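Local structure of benzoate 1,2-dioxygenase beta subunit (3E99) at residues D27-C32 against D71-I76. The protein probably forms the small structural subunit of benzoate 1,2-dioxygenase, the enzyme that dihydroxylates the benzoate ring using molecular oxygen. Sequence-based numbering, arbitrary orientation.
Sequences DAWLDC and DRVFRI
V73 faces both L30 and W29, reaching from helix 66-82 to the short helix 26-30 with its two methyl groups. V73 CB already lies 3.8 Å from L30 CD1. V73 CG1, anti to the backbone N (chi1 158°), also comes to 3.8 Å from L30 CD1. V73 CG2 does more of the work: it touches CG, CD1 and CD2 of L30, with L30 CD2 at 3.9 Å, and also reaches the six-membered part of the indole, 3.7 Å from W29 CZ3 and 4.0 Å from W29 CE3. L30 and V73 thus meet tip to tip, the forked end of one against the forked end of the other, whereas the indole takes CG2 obliquely. With CG of W29 anti to its own backbone N (chi1 179°), the ring is carried out beside L30, and the two residues offer adjoining surfaces to one methyl.

L69, one turn earlier on helix 66-82, also packs on both W29 and L30, while W26 adds a further contact to V73. L20 and L21 of helix 7-22 also touch W29, as does I161 near the C-terminus. The indole NE1 is bonded to E17 OE2, which gives this buried polar group a partner and should help fix the ring's rotation. All three touching residues are buried and no hydrogen bond crosses between the segments, so W29, L30 and V73 join the two helices of this NTF2-like subunit by apolar packing alone, with a polar link beside it in the salt bridge from D27 OD1 to K77 NZ.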
loop_
_atom_site.group_PDB
_atom_site.type_symbol
_atom_site.label_atom_id
_atom_site.label_comp_id
_atom_site.label_asym_id
_atom_site.label_seq_id
_atom_site.Cartn_x
_atom_site.Cartn_y
_atom_site.Cartn_z
ATOM N N ASP A 27 -1.518 22.793 -11.411
ATOM C CA ASP A 27 -1.728 22.883 -12.859
ATOM C C ASP A 27 -1.362 21.604 -13.594
ATOM O O ASP A 27 -2.081 21.170 -14.476
ATOM C CB ASP A 27 -0.965 24.073 -13.462
ATOM C CG ASP A 27 -1.427 25.395 -12.913
ATOM O OD1 ASP A 27 -2.519 25.445 -12.304
ATOM O OD2 ASP A 27 -0.700 26.385 -13.106
ATOM N N ALA A 28 -0.236 21.009 -13.251
ATOM C CA ALA A 28 0.157 19.701 -13.822
ATOM C C ALA A 28 -0.878 18.602 -13.502
ATOM O O ALA A 28 -1.216 17.753 -14.356
ATOM C CB ALA A 28 1.555 19.309 -13.312
ATOM N N TRP A 29 -1.373 18.622 -12.278
ATOM C CA TRP A 29 -2.431 17.726 -11.836
ATOM C C TRP A 29 -3.698 17.865 -12.698
ATOM O O TRP A 29 -4.261 16.875 -13.124
ATOM C CB TRP A 29 -2.774 17.940 -10.369
ATOM C CG TRP A 29 -3.901 17.018 -9.906
ATOM C CD1 TRP A 29 -3.841 15.667 -9.668
ATOM C CD2 TRP A 29 -5.261 17.405 -9.699
ATOM N NE1 TRP A 29 -5.075 15.197 -9.291
ATOM C CE2 TRP A 29 -5.972 16.244 -9.318
ATOM C CE3 TRP A 29 -5.939 18.629 -9.769
ATOM C CZ2 TRP A 29 -7.326 16.267 -8.996
ATOM C CZ3 TRP A 29 -7.321 18.662 -9.491
ATOM C CH2 TRP A 29 -8.005 17.452 -9.117
ATOM N N LEU A 30 -4.162 19.093 -12.903
ATOM C CA LEU A 30 -5.335 19.331 -13.722
ATOM C C LEU A 30 -5.127 18.782 -15.093
ATOM O O LEU A 30 -6.083 18.334 -15.701
ATOM C CB LEU A 30 -5.683 20.834 -13.812
ATOM C CG LEU A 30 -6.328 21.405 -12.552
ATOM C CD1 LEU A 30 -6.196 22.953 -12.467
ATOM C CD2 LEU A 30 -7.771 20.918 -12.364
ATOM N N ASP A 31 -3.897 18.837 -15.603
ATOM C CA ASP A 31 -3.632 18.311 -16.948
ATOM C C ASP A 31 -3.678 16.798 -17.059
ATOM O O ASP A 31 -3.586 16.283 -18.160
ATOM C CB ASP A 31 -2.293 18.805 -17.490
ATOM C CG ASP A 31 -2.384 20.193 -18.086
ATOM O OD1 ASP A 31 -3.497 20.620 -18.496
ATOM O OD2 ASP A 31 -1.322 20.844 -18.133
ATOM N N CYS A 32 -3.848 16.088 -15.946
ATOM C CA CYS A 32 -4.087 14.641 -16.001
ATOM C C CYS A 32 -5.539 14.338 -16.296
ATOM O O CYS A 32 -5.885 13.146 -16.462
ATOM C CB CYS A 32 -3.725 13.963 -14.659
ATOM S SG CYS A 32 -2.007 14.125 -14.211
ATOM N N ASP A 71 -11.894 25.437 -10.917
ATOM C CA ASP A 71 -12.319 26.427 -9.933
ATOM C C ASP A 71 -11.919 26.016 -8.515
ATOM O O ASP A 71 -11.550 26.838 -7.710
ATOM C CB ASP A 71 -13.815 26.680 -10.018
ATOM C CG ASP A 71 -14.249 27.153 -11.409
ATOM O OD1 ASP A 71 -13.471 27.837 -12.130
ATOM O OD2 ASP A 71 -15.388 26.846 -11.780
ATOM N N ARG A 72 -12.025 24.743 -8.210
ATOM C CA ARG A 72 -11.655 24.268 -6.890
ATOM C C ARG A 72 -10.149 24.443 -6.660
ATOM O O ARG A 72 -9.732 24.831 -5.578
ATOM C CB ARG A 72 -12.068 22.818 -6.719
ATOM C CG ARG A 72 -12.025 22.338 -5.292
ATOM C CD ARG A 72 -12.528 20.890 -5.204
ATOM N NE ARG A 72 -13.950 20.806 -4.862
ATOM C CZ ARG A 72 -14.434 20.326 -3.716
ATOM N NH1 ARG A 72 -13.631 19.905 -2.744
ATOM N NH2 ARG A 72 -15.747 20.292 -3.526
ATOM N N VAL A 73 -9.348 24.162 -7.677
ATOM C CA VAL A 73 -7.891 24.399 -7.591
ATOM C C VAL A 73 -7.614 25.888 -7.376
ATOM O O VAL A 73 -6.718 26.236 -6.617
ATOM C CB VAL A 73 -7.153 23.845 -8.851
ATOM C CG1 VAL A 73 -5.803 24.519 -9.059
ATOM C CG2 VAL A 73 -7.043 22.324 -8.807
ATOM N N PHE A 74 -8.374 26.773 -8.025
ATOM C CA PHE A 74 -8.225 28.198 -7.810
ATOM C C PHE A 74 -8.460 28.511 -6.333
ATOM O O PHE A 74 -7.701 29.267 -5.759
ATOM C CB PHE A 74 -9.186 29.072 -8.660
ATOM C CG PHE A 74 -8.754 30.535 -8.714
ATOM C CD1 PHE A 74 -9.152 31.448 -7.740
ATOM C CD2 PHE A 74 -7.899 30.959 -9.715
ATOM C CE1 PHE A 74 -8.722 32.728 -7.779
ATOM C CE2 PHE A 74 -7.471 32.246 -9.780
ATOM C CZ PHE A 74 -7.879 33.143 -8.822
ATOM N N ARG A 75 -9.527 27.943 -5.733
ATOM C CA ARG A 75 -9.815 28.172 -4.296
ATOM C C ARG A 75 -8.662 27.683 -3.398
ATOM O O ARG A 75 -8.275 28.356 -2.445
ATOM C CB ARG A 75 -11.151 27.525 -3.840
ATOM C CG ARG A 75 -11.446 27.777 -2.331
ATOM C CD ARG A 75 -12.680 27.021 -1.745
ATOM N NE ARG A 75 -12.735 25.574 -2.035
ATOM C CZ ARG A 75 -11.905 24.618 -1.568
ATOM N NH1 ARG A 75 -10.868 24.888 -0.782
ATOM N NH2 ARG A 75 -12.112 23.352 -1.925
ATOM N N ILE A 76 -8.135 26.516 -3.708
ATOM C CA ILE A 76 -7.017 25.970 -2.953
ATOM C C ILE A 76 -5.799 26.894 -3.043
ATOM O O ILE A 76 -5.138 27.186 -2.045
ATOM C CB ILE A 76 -6.704 24.531 -3.390
ATOM C CG1 ILE A 76 -7.796 23.570 -2.834
ATOM C CG2 ILE A 76 -5.292 24.117 -2.920
ATOM C CD1 ILE A 76 -7.996 22.323 -3.641
#